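Local coordinates for protein TP_0956 (Treponema pallidum subsp. pallidum, PDB 3U64) that is a lipoprotein built of tetratricopeptide-type helices and probably serves as the T component of a TRAP transporter, working through protein-protein interaction, at residues Glu198-Asn203 and His229-Ser235; Ala223-Phe227 and Thr244-Leu249. All coordinates share one frame; numbering follows the deposited sequence.

In the fold
Both contacts lie in one run of consecutive antiparallel helices, on the same side of the chain's centre, with their own centres about 11 Å apart. They share helix 220-233. Interaction 1 joins its C-terminal end to helix 196-211, and interaction 2 joins its middle to helix 240-250. Along the chain the segments alternate: 198-203, 223-227, 229-235, then 244-249. The shared helix thus ties three successive helices together, consistent with the tetratricopeptide-type array of this family. The two contacts also touch. Asn203 ND2 lies 2.6 Å from Thr244 OG1, a probable hydrogen bond that joins the outer two helices directly.

Interaction 1. Residues Glu198-Asn203 and His229-Ser235; sequences EGAVWN and HLTRYCS
Trp202 carries a histidine stacked on its indole, with the CB of that histidine pressed on the same ring system. The six-membered ring of Trp202 and the ring of His229 form an offset stack, centroids 4.1 Å apart and planes 11° from parallel. His229 CB makes a CH-pi contact 3.5 Å from the centroid of the five-membered ring of Trp202. The tryptophan is turned with CG anti to its carbonyl carbon (chi1 -60°), which puts the indole beside the His229 side chain. Trp202 NE1 is hydrogen-bonded to Pro194 O, which helps hold the indole's rotation, together with the His229 stack. Tyr233 lies nearly parallel to the indole but slid aside, with CE2 3.9 Å from Trp202 NE1.

The axes of the two short helical segments come within 7.8 Å. Gly199 permits this: its CA is 5.0 Å from Leu230 CA, and Leu230 CD1 rests 3.3 Å from Gly199 O. The other methyl, Leu230 CD2, lies against Asn203 CB and ND2. Gly199 also has a positive phi, which favours glycine. Further out, Glu198 OE2 touches Ser235 CB, and one water donates to both Glu198 OE2 and Tyr233 O. No direct hydrogen bond crosses the contact.

The aromatic cluster and the close approach at Gly199 join consecutive antiparallel helices, 196-211 and 220-233, consistent with a tetratricopeptide-type array.

Interaction 2. Residues Ala223-Phe227 and Thr244-Leu249; sequences AHTAF and TYADAL
The segments 223-227 and 244-249 are antiparallel, at 171°, with axes 11.6 Å apart at closest approach. They belong to helix 220-233 and helix 240-250, consecutive antiparallel helices consistent with a tetratricopeptide-type array. At this spacing the backbones do not touch, and side chains fill the gap. Segment 244-249 includes a wider pi-type turn at 245-249.

Leu249 and Phe227 carry most of the contact. Both methyls of Leu249 lie over one face of the His224 ring. CD1 is 4.1 Å from His224 CD2, and CD2 is 4.2 Å from His224 CE1. Each methyl has a further neighbour. Leu249 CD2 also meets Ala223 CB, at 4.0 Å, while Leu249 CD1 also packs on Phe227 CB and CG. The first torsion of Leu249, with CG anti to the carbonyl carbon (chi1 -58°), brings both methyls onto His224. The two side chains run alongside each other, heading opposite ways. The ring of His224 is held at ND1 by a hydrogen bond to Met220 O, one turn earlier.

Phe227 extends across to the first turn of the other segment. With its CG anti to the backbone N, its ring comes up against Tyr245. The Tyr245 ring is inclined to the Phe227 ring by 42°, with centroids 5.3 Å apart. The contact is apolar, and no hydrogen bond crosses it. Around it, Ala223 also touches helix 196-211, and Tyr245 touches Ala262 of helix 256-268, the next helix along the chain.

Thr244 closes one end of the contact. Its methyl CG2 meets the edge of the Phe227 ring, near the ring plane. Tyr245 CD1 lies over one face of that ring, toward the rim, and Tyr245 CB is 3.6 Å from Phe227 CZ.

Interaction 1. Residues Glu198-Asn203 and His229-Ser235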
ATOM      1  N   GLU A 198      -3.735 -27.817 -15.788  1.00 49.70           N
ATOM      2  CA  GLU A 198      -5.141 -28.128 -16.015  1.00 46.17           C
ATOM      3  C   GLU A 198      -5.703 -27.430 -17.264  1.00 41.70           C
ATOM      4  O   GLU A 198      -6.820 -26.908 -17.248  1.00 38.54           O
ATOM      5  CB  GLU A 198      -5.953 -27.763 -14.764  1.00 42.72           C
ATOM      6  CG  GLU A 198      -5.445 -28.468 -13.510  1.00 40.72           C
ATOM      7  CD  GLU A 198      -6.186 -28.055 -12.249  1.00 57.80           C
ATOM      8  OE1 GLU A 198      -5.860 -26.982 -11.689  1.00 58.56           O
ATOM      9  OE2 GLU A 198      -7.091 -28.810 -11.810  1.00 60.78           O
ATOM     10  N   GLY A 199      -4.915 -27.419 -18.337  1.00 36.90           N
ATOM     11  CA  GLY A 199      -5.349 -26.862 -19.609  1.00 35.44           C
ATOM     12  C   GLY A 199      -5.344 -25.338 -19.712  1.00 42.21           C
ATOM     13  O   GLY A 199      -6.007 -24.783 -20.583  1.00 38.88           O
ATOM     14  N   ALA A 200      -4.593 -24.658 -18.848  1.00 35.53           N
ATOM     15  CA  ALA A 200      -4.579 -23.188 -18.838  1.00 29.97           C
ATOM     16  C   ALA A 200      -4.248 -22.535 -20.194  1.00 33.78           C
ATOM     17  O   ALA A 200      -4.749 -21.441 -20.512  1.00 33.45           O
ATOM     18  CB  ALA A 200      -3.619 -22.680 -17.777  1.00 30.79           C
ATOM     19  N   VAL A 201      -3.389 -23.186 -20.981  1.00 32.73           N
ATOM     20  CA  VAL A 201      -3.020 -22.655 -22.292  1.00 29.49           C
ATOM     21  C   VAL A 201      -4.236 -22.601 -23.232  1.00 40.31           C
ATOM     22  O   VAL A 201      -4.435 -21.620 -23.942  1.00 36.55           O
ATOM     23  CB  VAL A 201      -1.898 -23.467 -22.966  1.00 33.54           C
ATOM     24  CG1 VAL A 201      -1.337 -22.692 -24.168  1.00 34.82           C
ATOM     25  CG2 VAL A 201      -0.805 -23.790 -21.969  1.00 32.54           C
ATOM     26  N   TRP A 202      -5.040 -23.663 -23.221  1.00 31.38           N
ATOM     27  CA  TRP A 202      -6.213 -23.751 -24.072  1.00 33.57           C
ATOM     28  C   TRP A 202      -7.199 -22.669 -23.740  1.00 36.94           C
ATOM     29  O   TRP A 202      -7.944 -22.208 -24.610  1.00 42.58           O
ATOM     30  CB  TRP A 202      -6.898 -25.102 -23.902  1.00 31.98           C
ATOM     31  CG  TRP A 202      -6.011 -26.221 -24.263  1.00 30.40           C
ATOM     32  CD1 TRP A 202      -5.426 -27.107 -23.414  1.00 33.06           C
ATOM     33  CD2 TRP A 202      -5.571 -26.566 -25.578  1.00 35.41           C
ATOM     34  NE1 TRP A 202      -4.657 -27.995 -24.118  1.00 39.97           N
ATOM     35  CE2 TRP A 202      -4.733 -27.694 -25.452  1.00 39.33           C
ATOM     36  CE3 TRP A 202      -5.826 -26.053 -26.853  1.00 39.60           C
ATOM     37  CZ2 TRP A 202      -4.141 -28.319 -26.557  1.00 40.73           C
ATOM     38  CZ3 TRP A 202      -5.231 -26.674 -27.952  1.00 42.67           C
ATOM     39  CH2 TRP A 202      -4.397 -27.793 -27.791  1.00 41.37           C
ATOM     40  N   ASN A 203      -7.219 -22.292 -22.467  1.00 31.66           N
ATOM     41  CA  ASN A 203      -8.087 -21.224 -22.001  1.00 35.58           C
ATOM     42  C   ASN A 203      -7.718 -19.881 -22.651  1.00 33.95           C
ATOM     43  O   ASN A 203      -8.573 -19.190 -23.210  1.00 33.19           O
ATOM     44  CB  ASN A 203      -8.058 -21.145 -20.465  1.00 36.84           C
ATOM     45  CG  ASN A 203      -9.019 -20.106 -19.919  1.00 39.19           C
ATOM     46  OD1 ASN A 203      -8.620 -19.163 -19.231  1.00 40.08           O
ATOM     47  ND2 ASN A 203     -10.288 -20.257 -20.251  1.00 32.34           N
ATOM     48  N   HIS A 229     -10.394 -28.898 -25.871  1.00 41.87           N
ATOM     49  CA  HIS A 229      -9.205 -29.397 -25.192  1.00 48.16           C
ATOM     50  C   HIS A 229      -9.216 -28.983 -23.716  1.00 44.05           C
ATOM     51  O   HIS A 229      -8.883 -29.779 -22.843  1.00 37.37           O
ATOM     52  CB  HIS A 229      -7.926 -28.908 -25.872  1.00 48.79           C
ATOM     53  CG  HIS A 229      -7.576 -29.657 -27.118  1.00 56.27           C
ATOM     54  ND1 HIS A 229      -6.779 -30.783 -27.111  1.00 61.78           N
ATOM     55  CD2 HIS A 229      -7.898 -29.434 -28.414  1.00 56.01           C
ATOM     56  CE1 HIS A 229      -6.629 -31.221 -28.345  1.00 60.98           C
ATOM     57  NE2 HIS A 229      -7.298 -30.420 -29.156  1.00 64.08           N
ATOM     58  N   LEU A 230      -9.611 -27.738 -23.451  1.00 40.80           N
ATOM     59  CA  LEU A 230      -9.674 -27.226 -22.079  1.00 46.03           C
ATOM     60  C   LEU A 230     -10.538 -28.116 -21.175  1.00 47.79           C
ATOM     61  O   LEU A 230     -10.140 -28.462 -20.057  1.00 48.65           O
ATOM     62  CB  LEU A 230     -10.187 -25.781 -22.059  1.00 41.50           C
ATOM     63  CG  LEU A 230     -10.457 -25.112 -20.705  1.00 40.74           C
ATOM     64  CD1 LEU A 230      -9.207 -25.051 -19.809  1.00 32.29           C
ATOM     65  CD2 LEU A 230     -11.014 -23.712 -20.930  1.00 41.15           C
ATOM     66  N   THR A 231     -11.711 -28.501 -21.667  1.00 41.11           N
ATOM     67  CA  THR A 231     -12.638 -29.317 -20.871  1.00 50.79           C
ATOM     68  C   THR A 231     -12.062 -30.688 -20.495  1.00 48.18           C
ATOM     69  O   THR A 231     -12.493 -31.299 -19.520  1.00 44.88           O
ATOM     70  CB  THR A 231     -13.966 -29.542 -21.601  1.00 51.98           C
ATOM     71  OG1 THR A 231     -13.706 -30.132 -22.881  1.00 57.53           O
ATOM     72  CG2 THR A 231     -14.707 -28.229 -21.787  1.00 46.92           C
ATOM     73  N   ARG A 232     -11.093 -31.169 -21.266  1.00 45.93           N
ATOM     74  CA  ARG A 232     -10.459 -32.446 -20.960  1.00 47.04           C
ATOM     75  C   ARG A 232      -9.589 -32.364 -19.705  1.00 46.58           C
ATOM     76  O   ARG A 232      -9.414 -33.359 -19.004  1.00 52.42           O
ATOM     77  CB  ARG A 232      -9.602 -32.933 -22.145  1.00 60.53           C
ATOM     78  CG  ARG A 232     -10.386 -33.227 -23.419  1.00 66.98           C
ATOM     79  CD  ARG A 232     -11.774 -33.690 -23.058  1.00 73.42           C
ATOM     80  NE  ARG A 232     -12.623 -33.934 -24.213  1.00 78.20           N
ATOM     81  CZ  ARG A 232     -12.844 -35.135 -24.730  1.00 88.42           C
ATOM     82  NH1 ARG A 232     -12.258 -36.208 -24.205  1.00 94.56           N
ATOM     83  NH2 ARG A 232     -13.648 -35.262 -25.775  1.00 93.56           N
ATOM     84  N   TYR A 233      -9.049 -31.180 -19.427  1.00 38.77           N
ATOM     85  CA  TYR A 233      -8.023 -31.041 -18.402  1.00 44.35           C
ATOM     86  C   TYR A 233      -8.421 -30.223 -17.184  1.00 49.12           C
ATOM     87  O   TYR A 233      -7.757 -30.297 -16.154  1.00 50.22           O
ATOM     88  CB  TYR A 233      -6.765 -30.421 -19.012  1.00 41.70           C
ATOM     89  CG  TYR A 233      -6.221 -31.197 -20.192  1.00 45.03           C
ATOM     90  CD1 TYR A 233      -5.652 -32.454 -20.021  1.00 52.89           C
ATOM     91  CD2 TYR A 233      -6.269 -30.673 -21.473  1.00 46.23           C
ATOM     92  CE1 TYR A 233      -5.148 -33.167 -21.095  1.00 51.83           C
ATOM     93  CE2 TYR A 233      -5.771 -31.374 -22.555  1.00 46.72           C
ATOM     94  CZ  TYR A 233      -5.209 -32.625 -22.361  1.00 51.53           C
ATOM     95  OH  TYR A 233      -4.710 -33.334 -23.439  1.00 53.73           O
ATOM     96  N   CYS A 234      -9.493 -29.438 -17.302  1.00 46.75           N
ATOM     97  CA  CYS A 234      -9.802 -28.442 -16.284  1.00 40.87           C
ATOM     98  C   CYS A 234     -10.513 -29.034 -15.078  1.00 39.62           C
ATOM     99  O   CYS A 234     -11.125 -30.092 -15.163  1.00 46.59           O
ATOM    100  CB  CYS A 234     -10.624 -27.286 -16.873  1.00 44.06           C
ATOM    101  SG  CYS A 234     -12.241 -27.803 -17.530  1.00 56.10           S
ATOM    102  N   SER A 235     -10.444 -28.319 -13.961  1.00 47.40           N
ATOM    103  CA  SER A 235     -11.067 -28.752 -12.715  1.00 45.31           C
ATOM    104  C   SER A 235     -12.531 -28.319 -12.580  1.00 43.04           C
ATOM    105  O   SER A 235     -12.923 -27.217 -12.989  1.00 41.51           O
ATOM    106  CB  SER A 235     -10.271 -28.192 -11.529  1.00 47.49           C
ATOM    107  OG  SER A 235     -10.841 -28.591 -10.295  1.00 58.53           O
TER
HETATM  108  O   HOH W   1      -8.131 -31.110 -13.174  1.00 51.22           O

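Interaction 2. Residues Ala223-Phe227 and Thr244-Leu249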
ATOM      1  N   ALA A 223     -11.602 -21.423 -31.879  1.00 44.52           N
ATOM      2  CA  ALA A 223     -11.914 -21.152 -30.489  1.00 40.65           C
ATOM      3  C   ALA A 223     -12.613 -22.336 -29.832  1.00 45.50           C
ATOM      4  O   ALA A 223     -12.316 -22.680 -28.685  1.00 53.87           O
ATOM      5  CB  ALA A 223     -12.750 -19.884 -30.350  1.00 41.28           C
ATOM      6  N   HIS A 224     -13.527 -22.966 -30.559  1.00 41.02           N
ATOM      7  CA  HIS A 224     -14.287 -24.105 -30.033  1.00 49.20           C
ATOM      8  C   HIS A 224     -13.431 -25.339 -29.785  1.00 54.17           C
ATOM      9  O   HIS A 224     -13.593 -26.021 -28.772  1.00 48.38           O
ATOM     10  CB  HIS A 224     -15.454 -24.468 -30.961  1.00 47.85           C
ATOM     11  CG  HIS A 224     -16.635 -23.560 -30.812  1.00 60.33           C
ATOM     12  ND1 HIS A 224     -16.739 -22.356 -31.476  1.00 64.80           N
ATOM     13  CD2 HIS A 224     -17.753 -23.670 -30.056  1.00 61.82           C
ATOM     14  CE1 HIS A 224     -17.877 -21.771 -31.148  1.00 69.11           C
ATOM     15  NE2 HIS A 224     -18.511 -22.548 -30.288  1.00 67.58           N
ATOM     16  N   THR A 225     -12.525 -25.622 -30.716  1.00 51.04           N
ATOM     17  CA  THR A 225     -11.609 -26.743 -30.573  1.00 48.82           C
ATOM     18  C   THR A 225     -10.664 -26.525 -29.383  1.00 49.09           C
ATOM     19  O   THR A 225     -10.367 -27.460 -28.628  1.00 47.76           O
ATOM     20  CB  THR A 225     -10.799 -26.954 -31.861  1.00 51.41           C
ATOM     21  OG1 THR A 225     -11.690 -27.327 -32.926  1.00 58.14           O
ATOM     22  CG2 THR A 225      -9.746 -28.038 -31.660  1.00 51.03           C
ATOM     23  N   ALA A 226     -10.192 -25.293 -29.212  1.00 44.81           N
ATOM     24  CA  ALA A 226      -9.350 -24.983 -28.065  1.00 42.17           C
ATOM     25  C   ALA A 226     -10.143 -25.213 -26.766  1.00 40.06           C
ATOM     26  O   ALA A 226      -9.644 -25.845 -25.829  1.00 41.03           O
ATOM     27  CB  ALA A 226      -8.806 -23.559 -28.158  1.00 40.29           C
ATOM     28  N   PHE A 227     -11.393 -24.752 -26.737  1.00 34.40           N
ATOM     29  CA  PHE A 227     -12.259 -24.999 -25.591  1.00 31.57           C
ATOM     30  C   PHE A 227     -12.521 -26.485 -25.311  1.00 42.33           C
ATOM     31  O   PHE A 227     -12.606 -26.893 -24.151  1.00 42.00           O
ATOM     32  CB  PHE A 227     -13.607 -24.267 -25.701  1.00 34.64           C
ATOM     33  CG  PHE A 227     -14.395 -24.305 -24.413  1.00 33.83           C
ATOM     34  CD1 PHE A 227     -14.124 -23.398 -23.405  1.00 33.93           C
ATOM     35  CD2 PHE A 227     -15.351 -25.295 -24.187  1.00 42.16           C
ATOM     36  CE1 PHE A 227     -14.817 -23.441 -22.181  1.00 38.35           C
ATOM     37  CE2 PHE A 227     -16.051 -25.350 -22.977  1.00 42.28           C
ATOM     38  CZ  PHE A 227     -15.786 -24.424 -21.974  1.00 41.02           C
ATOM     39  N   THR A 244     -15.150 -18.411 -19.416  1.00 32.76           N
ATOM     40  CA  THR A 244     -14.672 -18.392 -20.791  1.00 31.02           C
ATOM     41  C   THR A 244     -15.757 -18.862 -21.771  1.00 38.14           C
ATOM     42  O   THR A 244     -15.989 -18.227 -22.806  1.00 38.11           O
ATOM     43  CB  THR A 244     -13.395 -19.221 -20.937  1.00 41.55           C
ATOM     44  OG1 THR A 244     -12.331 -18.578 -20.207  1.00 39.58           O
ATOM     45  CG2 THR A 244     -13.017 -19.376 -22.424  1.00 44.57           C
ATOM     46  N   TYR A 245     -16.442 -19.953 -21.434  1.00 34.09           N
ATOM     47  CA  TYR A 245     -17.538 -20.438 -22.271  1.00 40.61           C
ATOM     48  C   TYR A 245     -18.603 -19.361 -22.476  1.00 41.55           C
ATOM     49  O   TYR A 245     -19.025 -19.092 -23.605  1.00 43.20           O
ATOM     50  CB  TYR A 245     -18.171 -21.688 -21.664  1.00 44.77           C
ATOM     51  CG  TYR A 245     -19.196 -22.331 -22.567  1.00 51.33           C
ATOM     52  CD1 TYR A 245     -18.802 -23.027 -23.706  1.00 53.29           C
ATOM     53  CD2 TYR A 245     -20.560 -22.238 -22.291  1.00 57.82           C
ATOM     54  CE1 TYR A 245     -19.735 -23.615 -24.550  1.00 58.65           C
ATOM     55  CE2 TYR A 245     -21.506 -22.824 -23.129  1.00 62.72           C
ATOM     56  CZ  TYR A 245     -21.083 -23.514 -24.259  1.00 68.43           C
ATOM     57  OH  TYR A 245     -21.995 -24.105 -25.105  1.00 76.48           O
ATOM     58  N   ALA A 246     -19.007 -18.719 -21.385  1.00 46.36           N
ATOM     59  CA  ALA A 246     -20.062 -17.701 -21.436  1.00 56.70           C
ATOM     60  C   ALA A 246     -19.634 -16.459 -22.217  1.00 49.40           C
ATOM     61  O   ALA A 246     -20.353 -15.966 -23.081  1.00 53.50           O
ATOM     62  CB  ALA A 246     -20.491 -17.308 -20.018  1.00 51.79           C
ATOM     63  N   ASP A 247     -18.443 -15.976 -21.903  1.00 43.03           N
ATOM     64  CA  ASP A 247     -17.957 -14.690 -22.367  1.00 44.96           C
ATOM     65  C   ASP A 247     -17.384 -14.726 -23.785  1.00 48.89           C
ATOM     66  O   ASP A 247     -17.721 -13.891 -24.627  1.00 59.06           O
ATOM     67  CB  ASP A 247     -16.897 -14.201 -21.383  1.00 48.00           C
ATOM     68  CG  ASP A 247     -16.503 -12.764 -21.608  1.00 60.80           C
ATOM     69  OD1 ASP A 247     -17.327 -12.002 -22.148  1.00 71.59           O
ATOM     70  OD2 ASP A 247     -15.372 -12.392 -21.224  1.00 68.92           O
ATOM     71  N   ALA A 248     -16.513 -15.693 -24.049  1.00 46.84           N
ATOM     72  CA  ALA A 248     -15.854 -15.793 -25.350  1.00 50.81           C
ATOM     73  C   ALA A 248     -16.731 -16.446 -26.422  1.00 52.76           C
ATOM     74  O   ALA A 248     -16.665 -16.076 -27.594  1.00 54.48           O
ATOM     75  CB  ALA A 248     -14.531 -16.544 -25.218  1.00 50.60           C
ATOM     76  N   LEU A 249     -17.551 -17.413 -26.013  1.00 50.00           N
ATOM     77  CA  LEU A 249     -18.307 -18.223 -26.961  1.00 42.13           C
ATOM     78  C   LEU A 249     -19.801 -17.910 -26.996  1.00 52.86           C
ATOM     79  O   LEU A 249     -20.389 -17.821 -28.069  1.00 50.51           O
ATOM     80  CB  LEU A 249     -18.115 -19.709 -26.678  1.00 32.47           C
ATOM     81  CG  LEU A 249     -16.692 -20.283 -26.702  1.00 49.60           C
ATOM     82  CD1 LEU A 249     -16.733 -21.793 -26.587  1.00 49.50           C
ATOM     83  CD2 LEU A 249     -15.952 -19.878 -27.968  1.00 56.24           C
TER